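Local coordinates for proton-dependent oligopeptide transporter family protein (Xanthomonas campestris, PDB 6EI3) that probably couples the uptake of small peptides to proton movement across the membrane, as a POT-family member of the major facilitator superfamily, at residues C13-F18 / G116-V121; R22-Q27 / S169-I174; F28-L33 / W313-R318. One frame throughout, in Å; residues are numbered along the deposited sequence. Where two conformers were deposited one is given.

Interaction 1. Residues C13-F18 / G116-V121; sequences CERFSF and GIKPLV
Ile-117 lays its terminal methyl, CD1, against the bent aliphatic part of Glu-14, with CD1 3.9 Å from Glu-14 CG, the two side chains coming from opposite directions. Glu-14 carries CG anti to its backbone N (chi1 -178°) and then bends at chi2, which turns its carboxylate back toward the next residue of the same helix. There Arg-15 takes it side-on: NE donates to Glu-14 OE1 at 2.8 Å and NH2 to Glu-14 OE2 at 2.8 Å, the second bond almost straight at 176° and on the syn lone pair. Two nitrogens meeting two oxygens fix the rotation of both flat groups, with the carboxylate carbon lying in the guanidinium plane. The hydroxyl of Tyr-86 on helix 62-95 is hydrogen-bonded to Glu-14 OE2, so this buried oxygen has a partner on another helix. A lysine suits position 118 because its long chain can carry a cation from the facing segment to this polar cluster: NZ stops 4.5 Å from Arg-15 NH2, and water 2 links the two cations through the other terminal nitrogen, accepting from Lys-118 NZ at 3.0 Å and from Arg-15 NH1 at 3.0 Å. Water 1 is held weakly by Glu-14 OE2 and Lys-118 NZ. Phe-59 offers the ammonium a cation-pi partner. The contact thus pairs a methyl-to-methylene touch with a charge network. Glu-14 and Arg-15 form the end of the ExxER signature of POT transporters, and their water-linked approach to a lysine on the neighbouring segment is consistent with the proton-coupling site of this family.

Interaction 2. Residues R22-Q27 / S169-I174; sequences RNILVQ and SWAFGI. With 78M ((2S)-2,3-dihydroxypropyl(7Z)-pentadec-7-enoate), chain D.
In the break between helix 4-22 and helix 25-30, Ile-24 packs against the first turns of helix 168-188. Its chi1 of 56° sets CG1 between the backbone N and the carbonyl carbon, which carries CD1 to the ring of Phe-172. Ile-24 CD1 sits over one face of that ring, offset toward the rim, 3.7 Å from the Phe-172 centroid and 18° off the normal, a CH-pi contact. The same methyl lies 3.6 Å from Ala-171 CB, whose small size lets it come in over the ring. At the break, Arg-22 NE (2.8 Å) and NH2 (3.1 Å) both donate to Asn-23 OD1, gripping the oxygen side-on in the guanidinium plane, which fixes the head's rotation.

Trp-170, on the same helix, contacts a bound lipid. Its NE1 donates to O21 of the monoacylglycerol 78M at 2.9 Å, and the acyl chain runs over the indole, C3 lying 3.9 Å above the centre of the ring plane. An indole suits this place, joining a polar N-H to a broad apolar face. The whole is characteristic of a membrane helix whose inner side packs on an interrupted helix while its outer side meets lipid.

Interaction 3. Residues F28-L33 / W313-R318; sequences FLITSL and WVLQGR
Ile-30 sets CG1 roughly anti to its backbone N (chi1 -155°), toward Leu-315, which leaves CG2 between N and the carbonyl carbon, facing Arg-318, whose chain, bent at chi3 (69°), swings its guanidinium across to meet it. The two branches of the isoleucine therefore serve different partners. CG1 of Ile-30 packs on Leu-315 CD2 at 3.7 Å, methylene against methyl, the side chains meeting at a slant. Ile-30 CG2 lies over one face of the guanidinium, offset toward the rim, 3.3 Å above its plane and 3.5 Å from Arg-318 CZ. Thr-31 adds its methyl, CG2, at 3.4 Å from Arg-318 NH2. An arginine fits here because its flat head can lie on an aliphatic branch near the protein surface, whereas the buried Leu-315 fills the inner side.

The end of helix 25-30 is finished locally: Leu-29 O accepts from both Ser-32 N at 3.0 Å and Ser-32 OG at 2.8 Å, which shapes the turn that follows. Helix 40-60 borders the contact, Asp-44 touching both Ile-30 and Leu-315. The contact itself lies between helix 25-30 and helix 312-317, with helix 363-389 packed on Trp-313 and Gln-316.

How the interactions relate
All three contacts follow the first helical run of the chain, helix 4-22 and then helix 25-30. Interaction 1 lies deepest, its centre about 17 Å from that of interaction 2, which it adjoins in sequence without otherwise touching, and about 25 Å from that of interaction 3. Interactions 2 and 3 share helix 25-30, their centres about 12 Å apart, and touch directly: Phe-172 CE2 meets Phe-28 CG at 3.5 Å, edge-to-face, and Val-26 CG1 meets Leu-315 CD2 at 3.7 Å. Interaction 2 binds 78M through Trp-170, whereas the side chains of Ile-117 in interaction 1 and Ile-30 in interaction 3 lie about 12 Å and 11 Å from a bound 78M.

Interaction 1. Residues C13-F18 / G116-V121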
loop_
_atom_site.group_PDB
_atom_site.type_symbol
_atom_site.label_atom_id
_atom_site.label_comp_id
_atom_site.label_asym_id
_atom_site.label_seq_id
_atom_site.Cartn_x
_atom_site.Cartn_y
_atom_site.Cartn_z
ATOM N N CYS A 13 -12.735 -14.736 -0.596
ATOM C CA CYS A 13 -13.299 -14.308 -1.883
ATOM C C CYS A 13 -12.905 -12.898 -2.258
ATOM O O CYS A 13 -12.526 -12.685 -3.413
ATOM C CB CYS A 13 -14.807 -14.500 -1.919
ATOM S SG CYS A 13 -15.331 -16.209 -1.678
ATOM N N GLU A 14 -12.946 -11.943 -1.289
ATOM C CA GLU A 14 -12.575 -10.550 -1.562
ATOM C C GLU A 14 -11.094 -10.414 -1.952
ATOM O O GLU A 14 -10.783 -9.658 -2.857
ATOM C CB GLU A 14 -12.943 -9.617 -0.375
ATOM C CG GLU A 14 -12.626 -8.135 -0.608
ATOM C CD GLU A 14 -11.185 -7.697 -0.405
ATOM O OE1 GLU A 14 -10.479 -8.357 0.382
ATOM O OE2 GLU A 14 -10.746 -6.720 -1.052
ATOM N N ARG A 15 -10.187 -11.119 -1.266
ATOM C CA ARG A 15 -8.759 -11.030 -1.570
ATOM C C ARG A 15 -8.437 -11.636 -2.933
ATOM O O ARG A 15 -7.648 -11.062 -3.680
ATOM C CB ARG A 15 -7.876 -11.654 -0.451
ATOM C CG ARG A 15 -7.851 -10.850 0.885
ATOM C CD ARG A 15 -6.999 -9.574 0.859
ATOM N NE ARG A 15 -7.727 -8.477 0.211
ATOM C CZ ARG A 15 -7.179 -7.398 -0.333
ATOM N NH1 ARG A 15 -5.862 -7.217 -0.290
ATOM N NH2 ARG A 15 -7.945 -6.485 -0.925
ATOM N N PHE A 16 -9.038 -12.787 -3.256
ATOM C CA PHE A 16 -8.801 -13.423 -4.552
ATOM C C PHE A 16 -9.290 -12.468 -5.655
ATOM O O PHE A 16 -8.594 -12.258 -6.650
ATOM C CB PHE A 16 -9.507 -14.794 -4.646
ATOM C CG PHE A 16 -9.173 -15.579 -5.906
ATOM C CD1 PHE A 16 -9.748 -15.248 -7.127
ATOM C CD2 PHE A 16 -8.290 -16.651 -5.866
ATOM C CE1 PHE A 16 -9.451 -15.980 -8.291
ATOM C CE2 PHE A 16 -7.997 -17.382 -7.028
ATOM C CZ PHE A 16 -8.574 -17.036 -8.230
ATOM N N SER A 17 -10.479 -11.884 -5.450
ATOM C CA SER A 17 -11.104 -10.940 -6.364
ATOM C C SER A 17 -10.226 -9.695 -6.593
ATOM O O SER A 17 -10.018 -9.283 -7.736
ATOM C CB SER A 17 -12.473 -10.538 -5.826
ATOM O OG SER A 17 -13.083 -9.545 -6.627
ATOM N N PHE A 18 -9.713 -9.107 -5.514
ATOM C CA PHE A 18 -8.885 -7.903 -5.604
ATOM C C PHE A 18 -7.644 -8.160 -6.428
ATOM O O PHE A 18 -7.390 -7.424 -7.372
ATOM C CB PHE A 18 -8.493 -7.372 -4.211
ATOM C CG PHE A 18 -7.603 -6.148 -4.302
ATOM C CD1 PHE A 18 -8.152 -4.880 -4.463
ATOM C CD2 PHE A 18 -6.215 -6.273 -4.275
ATOM C CE1 PHE A 18 -7.324 -3.756 -4.610
ATOM C CE2 PHE A 18 -5.389 -5.147 -4.398
ATOM C CZ PHE A 18 -5.948 -3.896 -4.570
ATOM N N GLY A 116 -12.361 1.346 1.750
ATOM C CA GLY A 116 -13.214 1.540 2.923
ATOM C C GLY A 116 -13.298 0.370 3.892
ATOM O O GLY A 116 -13.339 0.585 5.106
ATOM N N ILE A 117 -13.317 -0.876 3.374
ATOM C CA ILE A 117 -13.426 -2.085 4.225
ATOM C C ILE A 117 -12.086 -2.509 4.844
ATOM O O ILE A 117 -12.069 -3.249 5.822
ATOM C CB ILE A 117 -14.043 -3.282 3.454
ATOM C CG1 ILE A 117 -13.091 -3.756 2.311
ATOM C CG2 ILE A 117 -15.452 -2.942 2.948
ATOM C CD1 ILE A 117 -13.424 -5.124 1.673
ATOM N N LYS A 118 -10.973 -2.099 4.210
ATOM C CA LYS A 118 -9.614 -2.475 4.565
ATOM C C LYS A 118 -9.263 -2.303 6.065
ATOM O O LYS A 118 -8.720 -3.251 6.616
ATOM C CB LYS A 118 -8.635 -1.730 3.657
ATOM C CG LYS A 118 -7.201 -2.190 3.742
ATOM C CD LYS A 118 -6.376 -1.306 2.823
ATOM C CE LYS A 118 -5.527 -2.120 1.912
ATOM N NZ LYS A 118 -6.281 -2.727 0.812
ATOM N N PRO A 119 -9.539 -1.190 6.787
ATOM C CA PRO A 119 -9.143 -1.163 8.207
ATOM C C PRO A 119 -10.217 -1.777 9.104
ATOM O O PRO A 119 -10.109 -1.687 10.319
ATOM C CB PRO A 119 -8.994 0.343 8.473
ATOM C CG PRO A 119 -10.056 0.961 7.615
ATOM C CD PRO A 119 -10.189 0.084 6.391
ATOM N N LEU A 120 -11.281 -2.345 8.505
ATOM C CA LEU A 120 -12.440 -2.840 9.255
ATOM C C LEU A 120 -12.573 -4.345 9.377
ATOM O O LEU A 120 -13.046 -4.806 10.406
ATOM C CB LEU A 120 -13.759 -2.281 8.659
ATOM C CG LEU A 120 -13.839 -0.768 8.350
ATOM C CD1 LEU A 120 -15.171 -0.426 7.750
ATOM C CD2 LEU A 120 -13.542 0.092 9.596
ATOM N N VAL A 121 -12.196 -5.087 8.334
ATOM C CA VAL A 121 -12.346 -6.542 8.283
ATOM C C VAL A 121 -11.627 -7.232 9.463
ATOM O O VAL A 121 -12.263 -8.008 10.179
ATOM C CB VAL A 121 -11.971 -7.125 6.886
ATOM C CG1 VAL A 121 -10.474 -7.019 6.582
ATOM C CG2 VAL A 121 -12.482 -8.551 6.707
HETATM O O HOH W 1 -9.442 -4.166 0.634
HETATM O O HOH W 2 -4.886 -4.505 -1.219
#

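Interaction 2. Residues R22-Q27 / S169-I174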
loop_
_atom_site.group_PDB
_atom_site.type_symbol
_atom_site.label_atom_id
_atom_site.label_comp_id
_atom_site.label_asym_id
_atom_site.label_seq_id
_atom_site.Cartn_x
_atom_site.Cartn_y
_atom_site.Cartn_z
ATOM N N ARG A 22 -6.684 -6.528 -10.065
ATOM C CA ARG A 22 -5.523 -5.626 -10.026
ATOM C C ARG A 22 -4.336 -6.092 -10.898
ATOM O O ARG A 22 -3.741 -5.274 -11.613
ATOM C CB ARG A 22 -5.103 -5.403 -8.574
ATOM C CG ARG A 22 -4.334 -4.102 -8.310
ATOM C CD ARG A 22 -2.835 -4.185 -8.524
ATOM N NE ARG A 22 -2.187 -5.373 -7.950
ATOM C CZ ARG A 22 -1.658 -5.437 -6.730
ATOM N NH1 ARG A 22 -1.744 -4.401 -5.903
ATOM N NH2 ARG A 22 -1.051 -6.540 -6.323
ATOM N N ASN A 23 -4.030 -7.405 -10.854
ATOM C CA ASN A 23 -2.898 -8.049 -11.525
ATOM C C ASN A 23 -3.098 -8.255 -13.038
ATOM O O ASN A 23 -2.127 -8.569 -13.717
ATOM C CB ASN A 23 -2.502 -9.377 -10.796
ATOM C CG ASN A 23 -2.004 -9.129 -9.379
ATOM O OD1 ASN A 23 -2.013 -8.002 -8.878
ATOM N ND2 ASN A 23 -1.598 -10.166 -8.676
ATOM N N ILE A 24 -4.308 -7.996 -13.586
ATOM C CA ILE A 24 -4.511 -8.042 -15.047
ATOM C C ILE A 24 -4.799 -6.651 -15.603
ATOM O O ILE A 24 -4.904 -6.496 -16.816
ATOM C CB ILE A 24 -5.593 -9.048 -15.538
ATOM C CG1 ILE A 24 -6.966 -8.791 -14.885
ATOM C CG2 ILE A 24 -5.139 -10.462 -15.364
ATOM C CD1 ILE A 24 -8.169 -9.003 -15.797
ATOM N N LEU A 25 -4.974 -5.651 -14.734
ATOM C CA LEU A 25 -5.387 -4.315 -15.170
ATOM C C LEU A 25 -4.488 -3.688 -16.261
ATOM O O LEU A 25 -5.009 -3.239 -17.281
ATOM C CB LEU A 25 -5.562 -3.350 -13.965
ATOM C CG LEU A 25 -6.133 -1.930 -14.291
ATOM C CD1 LEU A 25 -7.495 -2.029 -15.030
ATOM C CD2 LEU A 25 -6.340 -1.114 -13.000
ATOM N N VAL A 26 -3.166 -3.640 -16.044
ATOM C CA VAL A 26 -2.227 -3.057 -17.008
ATOM C C VAL A 26 -2.177 -3.869 -18.330
ATOM O O VAL A 26 -2.234 -3.272 -19.407
ATOM C CB VAL A 26 -0.840 -2.826 -16.362
ATOM C CG1 VAL A 26 0.204 -2.438 -17.403
ATOM C CG2 VAL A 26 -0.936 -1.714 -15.328
ATOM N N GLN A 27 -2.099 -5.221 -18.249
ATOM C CA GLN A 27 -2.070 -6.052 -19.451
ATOM C C GLN A 27 -3.370 -5.884 -20.240
ATOM O O GLN A 27 -3.333 -5.825 -21.466
ATOM C CB GLN A 27 -1.809 -7.526 -19.107
ATOM C CG GLN A 27 -1.612 -8.397 -20.371
ATOM C CD GLN A 27 -0.525 -9.436 -20.253
ATOM O OE1 GLN A 27 -0.126 -9.847 -19.160
ATOM N NE2 GLN A 27 -0.029 -9.900 -21.393
ATOM N N SER A 169 -14.427 -9.774 -20.459
ATOM C CA SER A 169 -15.696 -10.060 -19.784
ATOM C C SER A 169 -15.523 -11.257 -18.843
ATOM O O SER A 169 -16.160 -11.294 -17.799
ATOM C CB SER A 169 -16.783 -10.398 -20.809
ATOM O OG SER A 169 -17.306 -9.233 -21.425
ATOM N N TRP A 170 -14.690 -12.238 -19.222
ATOM C CA TRP A 170 -14.453 -13.396 -18.367
ATOM C C TRP A 170 -13.429 -13.066 -17.306
ATOM O O TRP A 170 -13.639 -13.390 -16.138
ATOM C CB TRP A 170 -14.031 -14.631 -19.180
ATOM C CG TRP A 170 -15.154 -15.192 -20.005
ATOM C CD1 TRP A 170 -15.497 -14.830 -21.272
ATOM C CD2 TRP A 170 -16.130 -16.158 -19.584
ATOM N NE1 TRP A 170 -16.601 -15.537 -21.682
ATOM C CE2 TRP A 170 -17.028 -16.341 -20.657
ATOM C CE3 TRP A 170 -16.324 -16.903 -18.407
ATOM C CZ2 TRP A 170 -18.100 -17.244 -20.597
ATOM C CZ3 TRP A 170 -17.386 -17.797 -18.345
ATOM C CH2 TRP A 170 -18.272 -17.945 -19.421
ATOM N N ALA A 171 -12.339 -12.386 -17.695
ATOM C CA ALA A 171 -11.256 -12.054 -16.773
ATOM C C ALA A 171 -11.684 -11.074 -15.661
ATOM O O ALA A 171 -11.251 -11.239 -14.512
ATOM C CB ALA A 171 -10.082 -11.514 -17.544
ATOM N N PHE A 172 -12.545 -10.090 -15.978
ATOM C CA PHE A 172 -13.039 -9.170 -14.952
ATOM C C PHE A 172 -14.325 -9.752 -14.326
ATOM O O PHE A 172 -14.595 -9.506 -13.148
ATOM C CB PHE A 172 -13.245 -7.729 -15.491
ATOM C CG PHE A 172 -11.963 -7.013 -15.878
ATOM C CD1 PHE A 172 -11.061 -6.588 -14.905
ATOM C CD2 PHE A 172 -11.651 -6.782 -17.213
ATOM C CE1 PHE A 172 -9.885 -5.907 -15.257
ATOM C CE2 PHE A 172 -10.469 -6.106 -17.566
ATOM C CZ PHE A 172 -9.589 -5.681 -16.583
ATOM N N GLY A 173 -15.067 -10.555 -15.103
ATOM C CA GLY A 173 -16.284 -11.218 -14.624
ATOM C C GLY A 173 -16.081 -12.172 -13.458
ATOM O O GLY A 173 -16.874 -12.147 -12.523
ATOM N N ILE A 174 -15.011 -13.005 -13.485
ATOM C CA ILE A 174 -14.681 -13.947 -12.399
ATOM C C ILE A 174 -14.441 -13.177 -11.063
ATOM O O ILE A 174 -15.182 -13.443 -10.125
ATOM C CB ILE A 174 -13.538 -14.946 -12.766
ATOM C CG1 ILE A 174 -13.980 -15.898 -13.910
ATOM C CG2 ILE A 174 -13.041 -15.726 -11.515
ATOM C CD1 ILE A 174 -12.815 -16.520 -14.732
HETATM O O21 78M D . -17.023 -15.671 -24.554
HETATM C C20 78M D . -18.257 -14.971 -24.499
HETATM C C18 78M D . -18.046 -13.476 -24.426
HETATM O O19 78M D . -16.831 -13.167 -23.732
HETATM C C17 78M D . -19.204 -12.751 -23.774
HETATM O O2 78M D . -19.360 -13.379 -22.479
HETATM C C1 78M D . -19.797 -12.643 -21.453
HETATM O O1 78M D . -19.926 -11.445 -21.481
HETATM C C2 78M D . -20.143 -13.512 -20.282
HETATM C C3 78M D . -19.165 -13.412 -19.123
HETATM C C4 78M D . -19.576 -14.329 -17.992
HETATM C C5 78M D . -18.739 -14.255 -16.736
HETATM C C6 78M D . -19.280 -15.166 -15.640
HETATM C C7 78M D . -18.437 -15.178 -14.403
HETATM C C8 78M D . -18.089 -16.229 -13.678
HETATM C C9 78M D . -18.429 -17.666 -13.929
HETATM C C10 78M D . -17.182 -18.539 -14.103
HETATM C C11 78M D . -16.823 -19.392 -12.891
HETATM C C12 78M D . -16.331 -18.627 -11.660
HETATM C C13 78M D . -16.038 -19.524 -10.461
HETATM C C15 78M D . -16.912 -18.374 -8.389
HETATM C C14 78M D . -15.691 -18.796 -9.179
#

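Interaction 3. Residues F28-L33 / W313-R318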
loop_
_atom_site.group_PDB
_atom_site.type_symbol
_atom_site.label_atom_id
_atom_site.label_comp_id
_atom_site.label_asym_id
_atom_site.label_seq_id
_atom_site.Cartn_x
_atom_site.Cartn_y
_atom_site.Cartn_z
ATOM N N PHE A 28 -4.518 -5.767 -19.548
ATOM C CA PHE A 28 -5.767 -5.504 -20.255
ATOM C C PHE A 28 -5.689 -4.091 -20.883
ATOM O O PHE A 28 -6.027 -3.922 -22.052
ATOM C CB PHE A 28 -6.999 -5.568 -19.298
ATOM C CG PHE A 28 -8.196 -4.832 -19.871
ATOM C CD1 PHE A 28 -8.868 -5.323 -20.987
ATOM C CD2 PHE A 28 -8.612 -3.618 -19.329
ATOM C CE1 PHE A 28 -9.932 -4.609 -21.555
ATOM C CE2 PHE A 28 -9.678 -2.910 -19.893
ATOM C CZ PHE A 28 -10.342 -3.417 -20.987
ATOM N N LEU A 29 -5.292 -3.067 -20.085
ATOM C CA LEU A 29 -5.300 -1.679 -20.585
ATOM C C LEU A 29 -4.431 -1.411 -21.810
ATOM O O LEU A 29 -4.862 -0.703 -22.712
ATOM C CB LEU A 29 -4.937 -0.674 -19.470
ATOM C CG LEU A 29 -6.029 -0.405 -18.401
ATOM C CD1 LEU A 29 -5.448 0.374 -17.241
ATOM C CD2 LEU A 29 -7.248 0.329 -18.998
ATOM N N ILE A 30 -3.216 -1.957 -21.842
ATOM C CA ILE A 30 -2.224 -1.654 -22.882
ATOM C C ILE A 30 -2.680 -2.043 -24.306
ATOM O O ILE A 30 -2.258 -1.383 -25.239
ATOM C CB ILE A 30 -0.825 -2.212 -22.502
ATOM C CG1 ILE A 30 0.311 -1.424 -23.196
ATOM C CG2 ILE A 30 -0.686 -3.732 -22.685
ATOM C CD1 ILE A 30 0.473 0.018 -22.706
ATOM N N THR A 31 -3.590 -3.020 -24.475
ATOM C CA THR A 31 -4.093 -3.394 -25.811
ATOM C C THR A 31 -5.550 -2.975 -25.999
ATOM O O THR A 31 -6.180 -3.354 -26.984
ATOM C CB THR A 31 -3.890 -4.898 -26.092
ATOM O OG1 THR A 31 -4.518 -5.661 -25.060
ATOM C CG2 THR A 31 -2.415 -5.274 -26.243
ATOM N N SER A 32 -6.092 -2.204 -25.045
ATOM C CA SER A 32 -7.487 -1.770 -25.102
ATOM C C SER A 32 -7.657 -0.460 -25.881
ATOM O O SER A 32 -6.678 0.212 -26.192
ATOM C CB SER A 32 -8.033 -1.601 -23.685
ATOM O OG SER A 32 -7.592 -0.381 -23.114
ATOM N N LEU A 33 -8.921 -0.059 -26.093
ATOM C CA LEU A 33 -9.324 1.208 -26.720
ATOM C C LEU A 33 -9.608 2.270 -25.641
ATOM O O LEU A 33 -10.043 3.374 -25.962
ATOM C CB LEU A 33 -10.563 0.982 -27.608
ATOM C CG LEU A 33 -10.398 -0.007 -28.782
ATOM C CD1 LEU A 33 -11.652 -0.051 -29.639
ATOM C CD2 LEU A 33 -9.183 0.341 -29.650
ATOM N N TRP A 313 6.729 -3.839 -14.494
ATOM C CA TRP A 313 7.276 -5.186 -14.741
ATOM C C TRP A 313 6.418 -5.994 -15.704
ATOM O O TRP A 313 6.953 -6.778 -16.489
ATOM C CB TRP A 313 7.479 -5.959 -13.448
ATOM C CG TRP A 313 8.554 -5.413 -12.542
ATOM C CD1 TRP A 313 9.101 -4.163 -12.553
ATOM C CD2 TRP A 313 9.149 -6.104 -11.436
ATOM N NE1 TRP A 313 10.048 -4.053 -11.556
ATOM C CE2 TRP A 313 10.080 -5.225 -10.840
ATOM C CE3 TRP A 313 9.029 -7.408 -10.929
ATOM C CZ2 TRP A 313 10.866 -5.597 -9.743
ATOM C CZ3 TRP A 313 9.816 -7.788 -9.850
ATOM C CH2 TRP A 313 10.738 -6.896 -9.280
ATOM N N VAL A 314 5.098 -5.815 -15.643
ATOM C CA VAL A 314 4.189 -6.510 -16.579
ATOM C C VAL A 314 4.481 -6.052 -18.001
ATOM O O VAL A 314 4.597 -6.889 -18.907
ATOM C CB VAL A 314 2.684 -6.362 -16.206
ATOM C CG1 VAL A 314 1.787 -6.845 -17.339
ATOM C CG2 VAL A 314 2.360 -7.110 -14.912
ATOM N N LEU A 315 4.626 -4.723 -18.191
ATOM C CA LEU A 315 4.911 -4.111 -19.492
ATOM C C LEU A 315 6.235 -4.612 -20.045
ATOM O O LEU A 315 6.359 -4.787 -21.246
ATOM C CB LEU A 315 4.900 -2.580 -19.385
ATOM C CG LEU A 315 3.529 -1.961 -19.095
ATOM C CD1 LEU A 315 3.649 -0.498 -18.675
ATOM C CD2 LEU A 315 2.527 -2.180 -20.276
ATOM N N GLN A 316 7.224 -4.843 -19.171
ATOM C CA GLN A 316 8.506 -5.425 -19.566
ATOM C C GLN A 316 8.270 -6.885 -19.971
ATOM O O GLN A 316 8.697 -7.292 -21.044
ATOM C CB GLN A 316 9.540 -5.367 -18.417
ATOM C CG GLN A 316 10.877 -5.990 -18.824
ATOM C CD GLN A 316 11.895 -6.014 -17.719
ATOM O OE1 GLN A 316 11.772 -6.755 -16.752
ATOM N NE2 GLN A 316 12.965 -5.271 -17.891
ATOM N N GLY A 317 7.594 -7.644 -19.108
ATOM C CA GLY A 317 7.299 -9.061 -19.319
ATOM C C GLY A 317 6.691 -9.388 -20.673
ATOM O O GLY A 317 7.058 -10.381 -21.302
ATOM N N ARG A 318 5.780 -8.522 -21.149
ATOM C CA ARG A 318 5.072 -8.659 -22.432
ATOM C C ARG A 318 6.014 -8.728 -23.632
ATOM O O ARG A 318 5.660 -9.342 -24.626
ATOM C CB ARG A 318 4.093 -7.489 -22.625
ATOM C CG ARG A 318 2.853 -7.556 -21.719
ATOM C CD ARG A 318 1.864 -6.452 -22.083
ATOM N NE ARG A 318 1.237 -6.681 -23.393
ATOM C CZ ARG A 318 1.421 -5.913 -24.464
ATOM N NH1 ARG A 318 2.192 -4.833 -24.395
ATOM N NH2 ARG A 318 0.811 -6.200 -25.601
#